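Local atomic coordinates of EGF family domain-containing protein (Toxoplasma gondii, PDB entry 4Z80), a protein that binds a peptide of a RON2-like rhoptry neck protein and probably helps form the moving junction through which the parasite invades host cells. Residues T14-F19 / S462-P467; K51-V56 / G402-T407; W355-K360 / K365-R370. All blocks are in the same frame, centred on the assembly; numbering follows the deposited sequence.

Interaction 1. Residues T14-F19 / S462-P467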
loop_
_atom_site.group_PDB
_atom_site.type_symbol
_atom_site.label_atom_id
_atom_site.label_comp_id
_atom_site.label_asym_id
_atom_site.label_seq_id
_atom_site.Cartn_x
_atom_site.Cartn_y
_atom_site.Cartn_z
ATOM N N THR A 14 25.207 12.489 2.637
ATOM C CA THR A 14 24.612 11.495 1.744
ATOM C C THR A 14 23.779 10.488 2.530
ATOM O O THR A 14 22.672 10.138 2.117
ATOM C CB THR A 14 25.696 10.762 0.935
ATOM O OG1 THR A 14 26.293 11.684 0.016
ATOM C CG2 THR A 14 25.122 9.588 0.153
ATOM N N TYR A 15 24.302 10.034 3.665
ATOM C CA TYR A 15 23.577 9.098 4.513
ATOM C C TYR A 15 22.327 9.751 5.108
ATOM O O TYR A 15 21.241 9.170 5.067
ATOM C CB TYR A 15 24.478 8.561 5.638
ATOM C CG TYR A 15 23.715 7.768 6.686
ATOM C CD1 TYR A 15 23.292 6.472 6.434
ATOM C CD2 TYR A 15 23.399 8.331 7.914
ATOM C CE1 TYR A 15 22.571 5.749 7.390
ATOM C CE2 TYR A 15 22.690 7.619 8.873
ATOM C CZ TYR A 15 22.276 6.336 8.602
ATOM O OH TYR A 15 21.572 5.647 9.571
ATOM N N MET A 16 22.474 10.954 5.653
ATOM C CA MET A 16 21.370 11.600 6.367
ATOM C C MET A 16 20.235 12.024 5.443
ATOM O O MET A 16 19.129 12.287 5.912
ATOM C CB MET A 16 21.882 12.810 7.154
ATOM C CG MET A 16 22.710 12.428 8.377
ATOM S SD MET A 16 21.822 11.479 9.608
ATOM C CE MET A 16 20.583 12.664 10.152
ATOM N N ASP A 17 20.505 12.061 4.140
ATOM C CA ASP A 17 19.485 12.349 3.130
ATOM C C ASP A 17 18.289 11.404 3.266
ATOM O O ASP A 17 17.158 11.782 2.951
ATOM C CB ASP A 17 20.120 12.251 1.735
ATOM C CG ASP A 17 19.156 12.546 0.600
ATOM O OD1 ASP A 17 18.361 13.503 0.688
ATOM O OD2 ASP A 17 19.232 11.819 -0.412
ATOM N N ARG A 18 18.515 10.192 3.777
ATOM C CA ARG A 18 17.436 9.211 3.871
ATOM C C ARG A 18 16.383 9.627 4.908
ATOM O O ARG A 18 15.298 9.041 4.955
ATOM C CB ARG A 18 17.986 7.808 4.196
ATOM C CG ARG A 18 18.477 7.613 5.632
ATOM C CD ARG A 18 19.294 6.318 5.786
ATOM N NE ARG A 18 20.337 6.263 4.768
ATOM C CZ ARG A 18 20.915 5.145 4.330
ATOM N NH1 ARG A 18 20.575 3.967 4.834
ATOM N NH2 ARG A 18 21.837 5.215 3.385
ATOM N N PHE A 19 16.693 10.637 5.718
ATOM C CA PHE A 19 15.766 11.102 6.753
ATOM C C PHE A 19 15.073 12.401 6.344
ATOM O O PHE A 19 14.285 12.947 7.122
ATOM C CB PHE A 19 16.500 11.275 8.093
ATOM C CG PHE A 19 17.124 10.000 8.593
ATOM C CD1 PHE A 19 16.336 8.945 9.010
ATOM C CD2 PHE A 19 18.499 9.851 8.605
ATOM C CE1 PHE A 19 16.912 7.754 9.453
ATOM C CE2 PHE A 19 19.075 8.668 9.047
ATOM C CZ PHE A 19 18.277 7.627 9.468
ATOM N N SER A 462 27.236 4.821 11.878
ATOM C CA SER A 462 28.063 5.670 12.731
ATOM C C SER A 462 28.564 6.940 12.020
ATOM O O SER A 462 28.972 7.893 12.684
ATOM C CB SER A 462 29.258 4.872 13.276
ATOM O OG SER A 462 30.070 4.375 12.233
ATOM N N ILE A 463 28.517 6.963 10.689
ATOM C CA ILE A 463 28.862 8.172 9.940
ATOM C C ILE A 463 28.001 9.368 10.364
ATOM O O ILE A 463 28.429 10.521 10.270
ATOM C CB ILE A 463 28.709 7.945 8.422
ATOM C CG1 ILE A 463 29.329 9.094 7.612
ATOM C CG2 ILE A 463 27.249 7.795 8.022
ATOM C CD1 ILE A 463 30.803 9.338 7.883
ATOM N N ALA A 464 26.802 9.083 10.856
ATOM C CA ALA A 464 25.860 10.136 11.268
ATOM C C ALA A 464 26.203 10.800 12.595
ATOM O O ALA A 464 25.774 11.924 12.858
ATOM C CB ALA A 464 24.471 9.564 11.355
ATOM N N VAL A 465 26.966 10.108 13.436
ATOM C CA VAL A 465 27.125 10.495 14.825
ATOM C C VAL A 465 28.337 11.406 15.016
ATOM O O VAL A 465 29.438 11.110 14.547
ATOM C CB VAL A 465 27.229 9.238 15.718
ATOM C CG1 VAL A 465 27.440 9.613 17.167
ATOM C CG2 VAL A 465 25.967 8.395 15.589
ATOM N N LEU A 466 28.106 12.537 15.678
ATOM C CA LEU A 466 29.165 13.484 16.024
ATOM C C LEU A 466 29.080 13.816 17.506
ATOM O O LEU A 466 28.011 13.722 18.108
ATOM C CB LEU A 466 29.057 14.771 15.199
ATOM C CG LEU A 466 29.347 14.674 13.709
ATOM C CD1 LEU A 466 28.977 15.978 13.009
ATOM C CD2 LEU A 466 30.808 14.334 13.462
ATOM N N PRO A 467 30.213 14.213 18.108
ATOM C CA PRO A 467 30.168 14.680 19.496
ATOM C C PRO A 467 29.290 15.920 19.628
ATOM O O PRO A 467 29.234 16.732 18.697
ATOM C CB PRO A 467 31.635 14.999 19.817
ATOM C CG PRO A 467 32.299 15.171 18.489
ATOM C CD PRO A 467 31.565 14.287 17.533
#
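Tyr-15, Met-16, Ile-463 and Ala-464 form a small apolar contact between helix 8-16, at the N-terminal side of the ordered chain, and a 3-10 turn, 462-464, near the C-terminal end of the ordered chain. Van der Waals packing is the whole of the direct contact. The methyl of Ala-464 touches two side chains of the helix, with its CB 3.6 Å from CE2 of Tyr-15 and 3.7 Å from SD of Met-16. A residue this small suits the place, because the helix and the turn come close here: the CA atoms of Met-16 and Ala-464 are 6.8 Å apart. Ile-463 adds its CG2 branch, which lies 3.7 Å from CB of Tyr-15 and near the start of the ring, meeting it obliquely. With CG turned away from its backbone N (chi1 170°), Tyr-15 lays its ring alongside the turn. Folded at both chi2 and chi3, the flexible thioether of Met-16 brings its sulfur against the alanine methyl.

Hydrogen bonds to neighbouring residues flank this apolar patch. The hydroxyl of Tyr-15 bonds to the backbone N of Asp-461, just ahead of the turn, while Ile-463 O accepts from Arg-12 of the same helix. On the helix side, Tyr-15 O takes two donors of one residue: Arg-18 N at 3.2 Å and Arg-18 NE at 3.1 Å. The second bond is bent, 138° at the hydrogen, and CD1 of Tyr-15 lies 3.3 Å above the guanidinium plane of Arg-18, offset toward the rim.

The chemistry implies shape-based packing between parts of the chain far apart in sequence; Tyr-15 serves both sides of its chemistry, the ring meeting the methyls of the turn and the hydroxyl holding the backbone N of Asp-461 that leads into it.

Interaction 2. Residues K51-V56 / G402-T407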
loop_
_atom_site.group_PDB
_atom_site.type_symbol
_atom_site.label_atom_id
_atom_site.label_comp_id
_atom_site.label_asym_id
_atom_site.label_seq_id
_atom_site.Cartn_x
_atom_site.Cartn_y
_atom_site.Cartn_z
ATOM N N LYS A 51 5.200 16.325 -7.157
ATOM C CA LYS A 51 5.300 17.213 -6.011
ATOM C C LYS A 51 6.042 16.523 -4.883
ATOM O O LYS A 51 6.163 15.301 -4.862
ATOM C CB LYS A 51 3.911 17.664 -5.532
ATOM C CG LYS A 51 3.105 16.615 -4.769
ATOM C CD LYS A 51 1.762 17.158 -4.248
ATOM C CE LYS A 51 1.904 18.337 -3.265
ATOM N NZ LYS A 51 2.335 17.940 -1.885
ATOM N N SER A 52 6.540 17.312 -3.943
ATOM C CA SER A 52 7.176 16.763 -2.756
ATOM C C SER A 52 6.226 16.868 -1.565
ATOM O O SER A 52 5.081 17.315 -1.709
ATOM C CB SER A 52 8.485 17.496 -2.480
ATOM O OG SER A 52 8.244 18.846 -2.137
ATOM N N ASN A 53 6.693 16.430 -0.400
ATOM C CA ASN A 53 5.954 16.614 0.844
ATOM C C ASN A 53 4.553 15.999 0.815
ATOM O O ASN A 53 3.580 16.611 1.273
ATOM C CB ASN A 53 5.858 18.106 1.167
ATOM C CG ASN A 53 5.455 18.373 2.609
ATOM O OD1 ASN A 53 5.845 17.645 3.522
ATOM N ND2 ASN A 53 4.661 19.423 2.819
ATOM N N VAL A 54 4.446 14.798 0.256
ATOM C CA VAL A 54 3.190 14.048 0.299
ATOM C C VAL A 54 2.861 13.715 1.753
ATOM O O VAL A 54 3.756 13.461 2.557
ATOM C CB VAL A 54 3.283 12.752 -0.548
ATOM C CG1 VAL A 54 2.054 11.853 -0.355
ATOM C CG2 VAL A 54 3.446 13.103 -2.017
ATOM N N GLY A 55 1.578 13.713 2.102
ATOM C CA GLY A 55 1.179 13.384 3.462
ATOM C C GLY A 55 1.651 11.998 3.898
ATOM O O GLY A 55 1.515 11.030 3.153
ATOM N N VAL A 56 2.200 11.906 5.105
ATOM C CA VAL A 56 2.717 10.643 5.644
ATOM C C VAL A 56 1.624 9.842 6.363
ATOM O O VAL A 56 1.476 8.636 6.156
ATOM C CB VAL A 56 3.910 10.911 6.606
ATOM C CG1 VAL A 56 4.311 9.661 7.407
ATOM C CG2 VAL A 56 5.094 11.445 5.822
ATOM N N GLY A 402 3.353 18.992 10.869
ATOM C CA GLY A 402 4.579 19.007 10.090
ATOM C C GLY A 402 5.758 18.373 10.803
ATOM O O GLY A 402 6.906 18.594 10.407
ATOM N N TYR A 403 5.490 17.593 11.846
ATOM C CA TYR A 403 6.554 16.935 12.608
ATOM C C TYR A 403 6.905 15.597 11.963
ATOM O O TYR A 403 6.037 14.735 11.843
ATOM C CB TYR A 403 6.133 16.673 14.060
ATOM C CG TYR A 403 5.572 17.846 14.841
ATOM C CD1 TYR A 403 5.912 19.158 14.533
ATOM C CD2 TYR A 403 4.709 17.619 15.902
ATOM C CE1 TYR A 403 5.382 20.220 15.269
ATOM C CE2 TYR A 403 4.195 18.659 16.642
ATOM C CZ TYR A 403 4.529 19.946 16.323
ATOM O OH TYR A 403 3.966 20.958 17.079
ATOM N N HIS A 404 8.166 15.407 11.582
ATOM C CA HIS A 404 8.583 14.131 10.986
ATOM C C HIS A 404 9.689 13.432 11.749
ATOM O O HIS A 404 10.062 12.313 11.389
ATOM C CB HIS A 404 9.020 14.337 9.543
ATOM C CG HIS A 404 7.888 14.744 8.663
ATOM N ND1 HIS A 404 6.835 13.900 8.381
ATOM C CD2 HIS A 404 7.592 15.929 8.083
ATOM C CE1 HIS A 404 5.958 14.537 7.626
ATOM N NE2 HIS A 404 6.391 15.772 7.435
ATOM N N TRP A 405 10.190 14.074 12.799
ATOM C CA TRP A 405 11.281 13.552 13.613
ATOM C C TRP A 405 10.947 13.816 15.062
ATOM O O TRP A 405 10.484 14.910 15.396
ATOM C CB TRP A 405 12.614 14.220 13.245
ATOM C CG TRP A 405 12.871 14.233 11.775
ATOM C CD1 TRP A 405 13.537 13.287 11.046
ATOM C CD2 TRP A 405 12.432 15.224 10.835
ATOM N NE1 TRP A 405 13.546 13.633 9.714
ATOM C CE2 TRP A 405 12.870 14.816 9.559
ATOM C CE3 TRP A 405 11.709 16.418 10.949
ATOM C CZ2 TRP A 405 12.625 15.563 8.413
ATOM C CZ3 TRP A 405 11.464 17.150 9.813
ATOM C CH2 TRP A 405 11.906 16.725 8.558
ATOM N N ALA A 406 11.179 12.821 15.916
ATOM C CA ALA A 406 11.052 13.001 17.350
ATOM C C ALA A 406 12.211 12.345 18.076
ATOM O O ALA A 406 12.721 11.305 17.642
ATOM C CB ALA A 406 9.742 12.432 17.855
ATOM N N THR A 407 12.611 12.948 19.188
ATOM C CA THR A 407 13.591 12.365 20.096
ATOM C C THR A 407 12.880 12.071 21.386
ATOM O O THR A 407 12.293 12.977 21.993
ATOM C CB THR A 407 14.782 13.311 20.374
ATOM O OG1 THR A 407 15.518 13.544 19.168
ATOM C CG2 THR A 407 15.723 12.739 21.447
HETATM O O HOH W 1 5.635 18.242 6.158
#
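Val-56 and His-404 meet at an oblique angle, the CG2 methyl of the valine lying 3.7 Å from CE1 of the imidazole and a little farther from ND1. Both side chains leave their backbones toward one another. In Val-56, CG1 stands opposite the backbone N (chi1 169°), which leaves CG2 as the branch that touches the ring; a compact, branched residue fits this buried spot.

The two ring nitrogens of His-404 serve different neighbours. ND1 is hydrogen-bonded to Ser-448 OG, whereas NE2 reaches water 1, which lies 2.9 Å away at the ring edge and in its plane. The same water donates to OD1 of Asn-53 at 2.7 Å. Asn-53 OD1 and His-404 NE2 are themselves 4.4 Å apart, so the water bridges two groups that do not bond directly. Asn-53 has a left-handed backbone conformation (phi 58°, psi 42°), one that asparagine tolerates well. Ile-21 of helix 21-24 packs on both Val-56 and His-404.

Here the loop between strands 43-51 and 60-62 packs on the lead-in to strand 405-410, an inner strand of a four-stranded antiparallel sheet with helix 378-387 beside it, an arrangement consistent with a PAN-type domain.

Interaction 3. Residues W355-K360 / K365-R370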
loop_
_atom_site.group_PDB
_atom_site.type_symbol
_atom_site.label_atom_id
_atom_site.label_comp_id
_atom_site.label_asym_id
_atom_site.label_seq_id
_atom_site.Cartn_x
_atom_site.Cartn_y
_atom_site.Cartn_z
ATOM N N TRP A 355 18.247 13.498 17.425
ATOM C CA TRP A 355 18.348 14.276 16.185
ATOM C C TRP A 355 19.081 15.594 16.390
ATOM O O TRP A 355 18.815 16.306 17.357
ATOM C CB TRP A 355 16.963 14.596 15.608
ATOM C CG TRP A 355 16.120 13.403 15.283
ATOM C CD1 TRP A 355 15.018 12.969 15.960
ATOM C CD2 TRP A 355 16.300 12.498 14.188
ATOM N NE1 TRP A 355 14.507 11.848 15.363
ATOM C CE2 TRP A 355 15.272 11.539 14.269
ATOM C CE3 TRP A 355 17.228 12.409 13.147
ATOM C CZ2 TRP A 355 15.155 10.491 13.360
ATOM C CZ3 TRP A 355 17.112 11.375 12.245
ATOM C CH2 TRP A 355 16.084 10.427 12.355
ATOM N N GLY A 356 19.964 15.940 15.460
ATOM C CA GLY A 356 20.660 17.214 15.526
ATOM C C GLY A 356 20.981 17.821 14.177
ATOM O O GLY A 356 20.647 17.269 13.123
ATOM N N VAL A 357 21.627 18.984 14.223
ATOM C CA VAL A 357 22.169 19.637 13.033
ATOM C C VAL A 357 23.645 19.931 13.306
ATOM O O VAL A 357 24.059 20.005 14.455
ATOM C CB VAL A 357 21.407 20.934 12.677
ATOM C CG1 VAL A 357 19.962 20.610 12.290
ATOM C CG2 VAL A 357 21.458 21.933 13.830
ATOM N N VAL A 358 24.440 20.076 12.254
ATOM C CA VAL A 358 25.875 20.233 12.433
ATOM C C VAL A 358 26.171 21.596 13.051
ATOM O O VAL A 358 25.531 22.595 12.721
ATOM C CB VAL A 358 26.632 20.068 11.101
ATOM C CG1 VAL A 358 28.116 20.380 11.271
ATOM C CG2 VAL A 358 26.470 18.644 10.574
ATOM N N SER A 359 27.123 21.603 13.974
ATOM C CA SER A 359 27.573 22.828 14.618
ATOM C C SER A 359 29.095 22.897 14.563
ATOM O O SER A 359 29.776 21.962 14.974
ATOM C CB SER A 359 27.079 22.885 16.061
ATOM O OG SER A 359 27.492 24.082 16.697
ATOM N N LYS A 360 29.613 23.997 14.025
ATOM C CA LYS A 360 31.056 24.228 13.945
ATOM C C LYS A 360 31.803 23.078 13.276
ATOM O O LYS A 360 32.853 22.646 13.752
ATOM C CB LYS A 360 31.627 24.474 15.341
ATOM C CG LYS A 360 31.017 25.674 16.052
ATOM C CD LYS A 360 31.151 25.554 17.557
ATOM C CE LYS A 360 30.295 26.586 18.276
ATOM N NZ LYS A 360 30.845 27.958 18.129
ATOM N N LYS A 365 24.552 19.703 17.334
ATOM C CA LYS A 365 23.704 20.270 18.373
ATOM C C LYS A 365 22.271 19.797 18.157
ATOM O O LYS A 365 21.845 19.589 17.017
ATOM C CB LYS A 365 23.787 21.801 18.378
ATOM C CG LYS A 365 23.378 22.463 17.076
ATOM C CD LYS A 365 23.520 23.983 17.159
ATOM C CE LYS A 365 23.142 24.645 15.850
ATOM N NZ LYS A 365 23.347 26.123 15.899
ATOM N N PRO A 366 21.530 19.594 19.254
ATOM C CA PRO A 366 20.169 19.096 19.075
ATOM C C PRO A 366 19.327 20.094 18.312
ATOM O O PRO A 366 19.547 21.310 18.383
ATOM C CB PRO A 366 19.663 18.900 20.508
ATOM C CG PRO A 366 20.551 19.735 21.354
ATOM C CD PRO A 366 21.881 19.736 20.677
ATOM N N MET A 367 18.376 19.573 17.555
ATOM C CA MET A 367 17.457 20.425 16.833
ATOM C C MET A 367 16.586 21.154 17.852
ATOM O O MET A 367 16.506 20.750 19.013
ATOM C CB MET A 367 16.614 19.598 15.859
ATOM C CG MET A 367 17.451 18.755 14.887
ATOM S SD MET A 367 16.634 18.377 13.322
ATOM C CE MET A 367 15.291 17.334 13.860
ATOM N N ASN A 368 15.952 22.232 17.409
ATOM C CA ASN A 368 15.060 23.006 18.259
ATOM C C ASN A 368 13.652 22.433 18.213
ATOM O O ASN A 368 13.014 22.435 17.157
ATOM C CB ASN A 368 15.039 24.471 17.825
ATOM C CG ASN A 368 16.381 25.159 18.013
ATOM O OD1 ASN A 368 17.077 24.928 18.999
ATOM N ND2 ASN A 368 16.745 26.014 17.063
ATOM N N ALA A 369 13.172 21.962 19.360
ATOM C CA ALA A 369 11.858 21.341 19.446
ATOM C C ALA A 369 10.772 22.347 19.105
ATOM O O ALA A 369 10.826 23.500 19.526
ATOM C CB ALA A 369 11.623 20.761 20.838
ATOM N N ARG A 370 9.804 21.897 18.320
ATOM C CA ARG A 370 8.582 22.648 18.070
ATOM C C ARG A 370 7.604 22.465 19.217
ATOM O O ARG A 370 6.802 23.354 19.527
ATOM C CB ARG A 370 7.920 22.181 16.775
ATOM C CG ARG A 370 8.768 22.332 15.521
ATOM C CD ARG A 370 9.049 23.781 15.163
ATOM N NE ARG A 370 7.826 24.583 15.153
ATOM C CZ ARG A 370 6.939 24.608 14.159
ATOM N NH1 ARG A 370 7.120 23.873 13.069
ATOM N NH2 ARG A 370 5.858 25.374 14.259
HETATM O O HOH W 2 26.428 26.490 15.966
#
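Val-357 N donates to Lys-365 O at 2.9 Å, and Lys-365 N returns a bond of 2.9 Å to Val-357 O. These two bonds define a hydrogen-bonded pair in the antiparallel beta hairpin of strands 353-359 and 363-366. Both are fairly straight, 158° and 168° at the hydrogen. Next along, Gly-356 faces Pro-366 in a non-hydrogen-bonded pair, CA to CA 4.0 Å; glycine suits this tight approach because a CB would run into Lys-365 O. Proline is acceptable opposite it, since its missing N-H is not called on by this pairing. Beyond the pair, Met-367 N makes a weak bond to Trp-355 O.

Val-357 and Lys-365 share one face of the hairpin. Lys-365 starts with CG wedged between its backbone N and carbonyl carbon (chi1 59°) and then runs fully extended, its methylenes passing CG2 of Val-357 and CB of Ser-359. The long aliphatic stem thus packs on the strand while NZ reaches out to a water. Met-367 lays its CG over the backbone of Gly-356 and, bent at chi3, brings CE to 3.7 Å from CB of Trp-355.

Ser-359 OG is hydrogen-bonded to Asp-469 OD2, and it also accepts from water 2 at 2.7 Å, which in turn accepts from Lys-365 NZ at 3.1 Å.

Overall arrangement
The three contacts lie on the same side of the chain's centre and converge on aromatic residues. Interactions 1 and 3, centres about 13 Å apart, meet where Phe-19 CD1 comes within 3.7 Å of Trp-355 CH2, the two rings being edge to face. Interactions 1 and 2, about 18 Å apart, are joined by a probable hydrogen bond from Trp-405 NE1 to Phe-19 O at 2.8 Å. Between interactions 2 and 3, about 17 Å apart, Thr-407 OG1 lies 3.2 Å from Trp-355 N, and the rings of Trp-405 and Trp-355 also meet edge to face. No other protein chain of the assembly, and so not the RON2L1 peptide, touches any of the six segments.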